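Local coordinates for protein inactive glucansucrase (Lactobacillus reuteri, PDB 5JBD) that is an inactive glucansucrase of glycosyl hydrolase family 70, built round a TIM-barrel domain, and holds a calcium ion, at residues A[82-87]-A[135-140]; A[453-458]-A[511-516]. One frame throughout, in Å; residues are numbered along the deposited sequence.

Interaction 1 (A[82-87]-A[135-140]); sequences LLMYIW and NLRYVI
Arg137, on helix 126-147, reaches across to the loop of residues 82-87 and lays its side chain against Tyr85 while its end is fastened to the backbone of Met84. The arginine chain and the tyrosine side chain pass at a slant, yet their flat groups lie nearly parallel, the ring and guanidinium planes only 16° apart. The closest approach to the ring is made by CD of Arg137, 3.2 Å from Tyr85 CE1; it sits over one face, displaced toward the rim and 3.6 Å from the ring centroid, a CH-pi contact. The bend of the arginine chain at CG-CD (chi3 -73°) turns the guanidinium along the ring and places Tyr85 CD1 over one face of the guanidinium, whose edge meets the polar partners. There NH1 donates a hydrogen bond to Met84 O (2.9 Å), in the carbonyl plane and on a lone pair. Water 1 accepts from the same NH1 and donates to Tyr85 O, giving this nitrogen a second link to the loop. NH2 is hydrogen-bonded to Gln134 OE1 on the same helix. Trp87 CH2 also lies near the guanidinium edge, 4.2 Å from Arg137 NH1.

Beside this polar grip lies an apolar one. Met84 and Ile140 point at each other tip to tip: the methionine chain, extended to SD and then bent (chi3 71°), brings CE to within 3.6 Å of Ile140 CG2, and CE also approaches CG of Arg137. Leu153 of helix 151-162 touches both residues. The contact thus fastens the loop between strand 80-81 and helix 90-101, with its short 3-10 segment, to helix 126-147. Its chemistry implies that one arginine serves two purposes, its CD packing on an aromatic face while its charged end, held flat and fixed in rotation, satisfies a backbone carbonyl.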
loop_
_atom_site.group_PDB
_atom_site.type_symbol
_atom_site.label_atom_id
_atom_site.label_comp_id
_atom_site.label_asym_id
_atom_site.label_seq_id
_atom_site.Cartn_x
_atom_site.Cartn_y
_atom_site.Cartn_z
ATOM N N LEU A 82 -26.679 -26.701 -0.867
ATOM C CA LEU A 82 -27.067 -27.123 0.480
ATOM C C LEU A 82 -28.284 -26.340 1.006
ATOM O O LEU A 82 -29.109 -26.898 1.746
ATOM C CB LEU A 82 -25.875 -27.039 1.440
ATOM C CG LEU A 82 -24.806 -28.138 1.300
ATOM C CD1 LEU A 82 -23.481 -27.748 1.949
ATOM C CD2 LEU A 82 -25.313 -29.449 1.875
ATOM N N LEU A 83 -28.432 -25.077 0.585
ATOM C CA LEU A 83 -29.550 -24.229 1.034
ATOM C C LEU A 83 -30.938 -24.644 0.567
ATOM O O LEU A 83 -31.922 -24.072 1.040
ATOM C CB LEU A 83 -29.308 -22.749 0.673
ATOM C CG LEU A 83 -28.404 -22.030 1.671
ATOM C CD1 LEU A 83 -27.838 -20.757 1.046
ATOM C CD2 LEU A 83 -29.119 -21.750 2.993
ATOM N N MET A 84 -31.030 -25.600 -0.358
ATOM C CA MET A 84 -32.305 -26.275 -0.664
ATOM C C MET A 84 -32.752 -27.256 0.429
ATOM O O MET A 84 -33.941 -27.618 0.469
ATOM C CB MET A 84 -32.200 -27.080 -1.971
ATOM C CG MET A 84 -32.346 -26.257 -3.225
ATOM S SD MET A 84 -31.929 -27.236 -4.668
ATOM C CE MET A 84 -33.322 -28.361 -4.769
ATOM N N TYR A 85 -31.794 -27.725 1.244
ATOM C CA TYR A 85 -32.008 -28.797 2.232
ATOM C C TYR A 85 -31.741 -28.419 3.692
ATOM O O TYR A 85 -32.365 -29.003 4.581
ATOM C CB TYR A 85 -31.103 -29.991 1.909
ATOM C CG TYR A 85 -31.342 -30.621 0.554
ATOM C CD1 TYR A 85 -32.255 -31.659 0.385
ATOM C CD2 TYR A 85 -30.625 -30.197 -0.558
ATOM C CE1 TYR A 85 -32.448 -32.244 -0.862
ATOM C CE2 TYR A 85 -30.814 -30.773 -1.812
ATOM C CZ TYR A 85 -31.722 -31.798 -1.958
ATOM O OH TYR A 85 -31.938 -32.365 -3.197
ATOM N N ILE A 86 -30.788 -27.508 3.948
ATOM C CA ILE A 86 -30.405 -27.119 5.312
ATOM C C ILE A 86 -30.299 -25.607 5.469
ATOM O O ILE A 86 -29.996 -24.888 4.510
ATOM C CB ILE A 86 -29.069 -27.763 5.760
ATOM C CG1 ILE A 86 -27.898 -27.356 4.853
ATOM C CG2 ILE A 86 -29.193 -29.278 5.779
ATOM C CD1 ILE A 86 -26.548 -27.774 5.387
ATOM N N TRP A 87 -30.546 -25.139 6.696
ATOM C CA TRP A 87 -30.543 -23.706 7.039
ATOM C C TRP A 87 -30.020 -23.523 8.468
ATOM O O TRP A 87 -30.143 -24.433 9.286
ATOM C CB TRP A 87 -31.954 -23.115 6.926
ATOM C CG TRP A 87 -32.583 -23.421 5.608
ATOM C CD1 TRP A 87 -32.501 -22.675 4.482
ATOM C CD2 TRP A 87 -33.345 -24.582 5.269
ATOM N NE1 TRP A 87 -33.177 -23.282 3.460
ATOM C CE2 TRP A 87 -33.707 -24.458 3.914
ATOM C CE3 TRP A 87 -33.753 -25.713 5.979
ATOM C CZ2 TRP A 87 -34.458 -25.427 3.243
ATOM C CZ3 TRP A 87 -34.512 -26.680 5.319
ATOM C CH2 TRP A 87 -34.860 -26.528 3.961
ATOM N N ASN A 135 -41.738 -29.695 -1.023
ATOM C CA ASN A 135 -42.498 -29.303 -2.211
ATOM C C ASN A 135 -41.744 -28.281 -3.069
ATOM O O ASN A 135 -41.788 -28.365 -4.298
ATOM C CB ASN A 135 -43.901 -28.800 -1.814
ATOM C CG ASN A 135 -44.860 -29.951 -1.506
ATOM O OD1 ASN A 135 -44.778 -31.017 -2.095
ATOM N ND2 ASN A 135 -45.773 -29.726 -0.594
ATOM N N LEU A 136 -41.041 -27.349 -2.430
ATOM C CA LEU A 136 -40.212 -26.401 -3.161
ATOM C C LEU A 136 -39.062 -27.095 -3.904
ATOM O O LEU A 136 -38.755 -26.734 -5.032
ATOM C CB LEU A 136 -39.663 -25.322 -2.233
ATOM C CG LEU A 136 -38.766 -24.248 -2.879
ATOM C CD1 LEU A 136 -39.450 -23.535 -4.042
ATOM C CD2 LEU A 136 -38.334 -23.264 -1.822
ATOM N N ARG A 137 -38.448 -28.103 -3.292
ATOM C CA ARG A 137 -37.420 -28.874 -3.988
ATOM C C ARG A 137 -37.950 -29.498 -5.298
ATOM O O ARG A 137 -37.263 -29.445 -6.321
ATOM C CB ARG A 137 -36.782 -29.918 -3.077
ATOM C CG ARG A 137 -35.881 -29.304 -2.016
ATOM C CD ARG A 137 -35.008 -30.355 -1.353
ATOM N NE ARG A 137 -35.753 -31.225 -0.431
ATOM C CZ ARG A 137 -36.031 -30.925 0.845
ATOM N NH1 ARG A 137 -35.624 -29.794 1.407
ATOM N NH2 ARG A 137 -36.719 -31.788 1.580
ATOM N N TYR A 138 -39.177 -30.030 -5.272
ATOM C CA TYR A 138 -39.826 -30.570 -6.482
ATOM C C TYR A 138 -39.999 -29.466 -7.544
ATOM O O TYR A 138 -39.716 -29.675 -8.721
ATOM C CB TYR A 138 -41.189 -31.231 -6.157
ATOM C CG TYR A 138 -41.157 -32.353 -5.126
ATOM C CD1 TYR A 138 -40.075 -33.242 -5.038
ATOM C CD2 TYR A 138 -42.223 -32.538 -4.236
ATOM C CE1 TYR A 138 -40.049 -34.263 -4.096
ATOM C CE2 TYR A 138 -42.200 -33.558 -3.284
ATOM C CZ TYR A 138 -41.109 -34.413 -3.217
ATOM O OH TYR A 138 -41.055 -35.405 -2.271
ATOM N N VAL A 139 -40.420 -28.281 -7.100
ATOM C CA VAL A 139 -40.608 -27.127 -7.994
ATOM C C VAL A 139 -39.254 -26.633 -8.527
ATOM O O VAL A 139 -39.144 -26.307 -9.698
ATOM C CB VAL A 139 -41.419 -25.998 -7.303
ATOM C CG1 VAL A 139 -41.481 -24.737 -8.166
ATOM C CG2 VAL A 139 -42.835 -26.491 -6.978
ATOM N N ILE A 140 -38.226 -26.650 -7.686
ATOM C CA ILE A 140 -36.854 -26.330 -8.124
ATOM C C ILE A 140 -36.372 -27.333 -9.198
ATOM O O ILE A 140 -35.771 -26.923 -10.193
ATOM C CB ILE A 140 -35.871 -26.252 -6.935
ATOM C CG1 ILE A 140 -36.148 -24.986 -6.124
ATOM C CG2 ILE A 140 -34.412 -26.215 -7.402
ATOM C CD1 ILE A 140 -35.397 -24.903 -4.817
HETATM O O HOH W 1 -34.983 -30.115 4.395
#

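Interaction 2 (A[453-458]-A[511-516])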
loop_
_atom_site.group_PDB
_atom_site.type_symbol
_atom_site.label_atom_id
_atom_site.label_comp_id
_atom_site.label_asym_id
_atom_site.label_seq_id
_atom_site.Cartn_x
_atom_site.Cartn_y
_atom_site.Cartn_z
ATOM N N LEU A 453 11.886 21.828 -0.817
ATOM C CA LEU A 453 12.296 20.430 -0.777
ATOM C C LEU A 453 13.671 20.198 -1.434
ATOM O O LEU A 453 14.524 19.508 -0.877
ATOM C CB LEU A 453 11.263 19.524 -1.457
ATOM C CG LEU A 453 11.458 18.027 -1.126
ATOM C CD1 LEU A 453 10.716 17.666 0.146
ATOM C CD2 LEU A 453 10.990 17.139 -2.273
ATOM N N LEU A 454 13.878 20.781 -2.603
ATOM C CA LEU A 454 15.078 20.511 -3.389
ATOM C C LEU A 454 16.314 21.308 -2.974
ATOM O O LEU A 454 17.416 21.008 -3.437
ATOM C CB LEU A 454 14.775 20.706 -4.873
ATOM C CG LEU A 454 13.745 19.690 -5.426
ATOM C CD1 LEU A 454 13.274 20.099 -6.813
ATOM C CD2 LEU A 454 14.304 18.272 -5.465
ATOM N N SER A 455 16.140 22.335 -2.149
ATOM C CA SER A 455 17.266 23.114 -1.609
ATOM C C SER A 455 17.607 22.726 -0.169
ATOM O O SER A 455 18.656 23.129 0.331
ATOM C CB SER A 455 16.980 24.621 -1.708
ATOM O OG SER A 455 15.810 24.992 -0.994
ATOM N N ASN A 456 16.744 21.952 0.498
ATOM C CA ASN A 456 16.989 21.561 1.897
ATOM C C ASN A 456 18.239 20.673 2.072
ATOM O O ASN A 456 18.460 19.737 1.299
ATOM C CB ASN A 456 15.765 20.831 2.486
ATOM C CG ASN A 456 14.741 21.774 3.107
ATOM O OD1 ASN A 456 14.961 22.981 3.268
ATOM N ND2 ASN A 456 13.620 21.202 3.514
ATOM N N LYS A 457 19.029 20.970 3.112
ATOM C CA LYS A 457 20.172 20.152 3.520
ATOM C C LYS A 457 19.676 18.986 4.381
ATOM O O LYS A 457 18.588 19.056 4.969
ATOM C CB LYS A 457 21.123 21.029 4.368
ATOM C CG LYS A 457 22.466 20.418 4.727
ATOM C CD LYS A 457 23.333 21.439 5.465
ATOM C CE LYS A 457 24.708 20.890 5.821
ATOM N NZ LYS A 457 24.602 19.695 6.685
ATOM N N ASP A 458 20.513 17.962 4.535
ATOM C CA ASP A 458 20.217 16.837 5.404
ATOM C C ASP A 458 18.887 16.161 5.045
ATOM O O ASP A 458 17.995 15.998 5.890
ATOM C CB ASP A 458 20.304 17.239 6.886
ATOM C CG ASP A 458 21.748 17.419 7.350
ATOM O OD1 ASP A 458 22.553 16.483 7.184
ATOM O OD2 ASP A 458 22.069 18.503 7.869
ATOM N N LEU A 511 10.404 34.026 3.891
ATOM C CA LEU A 511 11.742 33.622 4.298
ATOM C C LEU A 511 12.699 33.429 3.136
ATOM O O LEU A 511 12.274 33.283 1.981
ATOM C CB LEU A 511 11.670 32.384 5.182
ATOM C CG LEU A 511 11.345 31.003 4.617
ATOM C CD1 LEU A 511 12.482 30.416 3.783
ATOM C CD2 LEU A 511 11.034 30.074 5.783
ATOM N N ALA A 512 13.989 33.441 3.474
ATOM C CA ALA A 512 15.094 33.126 2.569
ATOM C C ALA A 512 15.781 31.867 3.077
ATOM O O ALA A 512 16.149 31.782 4.269
ATOM C CB ALA A 512 16.078 34.287 2.501
ATOM N N SER A 513 15.875 30.865 2.203
ATOM C CA SER A 513 16.602 29.621 2.474
ATOM C C SER A 513 17.827 29.628 1.576
ATOM O O SER A 513 17.692 29.640 0.358
ATOM C CB SER A 513 15.733 28.406 2.182
ATOM O OG SER A 513 16.411 27.223 2.554
ATOM N N VAL A 514 19.007 29.675 2.201
ATOM C CA VAL A 514 20.267 29.875 1.502
ATOM C C VAL A 514 21.156 28.656 1.701
ATOM O O VAL A 514 21.313 28.198 2.841
ATOM C CB VAL A 514 21.002 31.131 2.022
ATOM C CG1 VAL A 514 22.420 31.219 1.467
ATOM C CG2 VAL A 514 20.223 32.395 1.626
ATOM N N ARG A 515 21.740 28.163 0.611
ATOM C CA ARG A 515 22.830 27.185 0.672
ATOM C C ARG A 515 24.136 27.864 0.290
ATOM O O ARG A 515 24.180 28.624 -0.678
ATOM C CB ARG A 515 22.526 25.978 -0.231
ATOM C CG ARG A 515 21.254 25.209 0.152
ATOM C CD ARG A 515 21.325 24.598 1.553
ATOM N NE ARG A 515 22.396 23.605 1.669
ATOM C CZ ARG A 515 22.340 22.347 1.219
ATOM N NH1 ARG A 515 21.254 21.885 0.609
ATOM N NH2 ARG A 515 23.397 21.535 1.378
ATOM N N TYR A 516 25.191 27.627 1.065
ATOM C CA TYR A 516 26.429 28.418 0.915
ATOM C C TYR A 516 27.382 27.896 -0.158
ATOM O O TYR A 516 28.286 28.627 -0.562
ATOM C CB TYR A 516 27.161 28.565 2.264
ATOM C CG TYR A 516 26.346 29.334 3.270
ATOM C CD1 TYR A 516 26.113 30.700 3.100
ATOM C CD2 TYR A 516 25.788 28.714 4.372
ATOM C CE1 TYR A 516 25.325 31.421 3.987
ATOM C CE2 TYR A 516 25.028 29.437 5.294
ATOM C CZ TYR A 516 24.797 30.788 5.090
ATOM O OH TYR A 516 24.040 31.517 5.984
HETATM O O HOH W 2 14.991 25.161 1.507
#
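Arg515 and Lys457 pack closely although both are cationic. Their side chains cross at about a right angle, and CB of Lys457 rests over the centre of the guanidinium, 3.6 Å from Arg515 CZ. The lysine chain is extended from chi1 to chi3 and bends at chi4 (-59°), where NZ meets Asp458 OD2 in a salt bridge of 3.0 Å; NZ is also bonded to Thr378 O. Arg515 is bent at both chi2 and chi3, which folds NH1 back to Ser455 O; this bond (2.9 Å, 162° at the hydrogen) lies in the guanidinium plane but comes from above the carbonyl plane. NH2 is taken by Gly499 O.

The looser side lies at the serines. Ser455 OG and Ser513 OG stand 4.2 Å apart and are joined through water 2, which donates to Ser455 OG and to Asn456 OD1. Asn456 also has Gln501 as a polar partner, Ser455 OG is bonded to Ala451 O, and Ser513 OG to Gln501 NE2. Here the C-terminal part of helix 446-455 meets strand 510-515 of an antiparallel sheet. Aliphatic carbon over the guanidinium lets the two cations pack with their charged ends apart, each probably stabilised by its own oxygen partners.

Interactions 1 and 2 lie on opposite sides of the chain's centre, about 75 Å apart between their centres and about 54 Å between nearest atoms. They share no helix, strand or sheet, and come in series: 82-87 with 135-140 closes before 453-458 with 511-516 begins. Interaction 1 belongs to a helical region built from 90-101, 126-147 and 151-162. Interaction 2 joins the TIM barrel, whose eight-stranded parallel sheet is entered by strand 460-464 soon after segment 453-458, to the antiparallel sheet containing 510-515. The two contacts therefore belong to separate parts of this elongated family 70 chain, without direct contact between them.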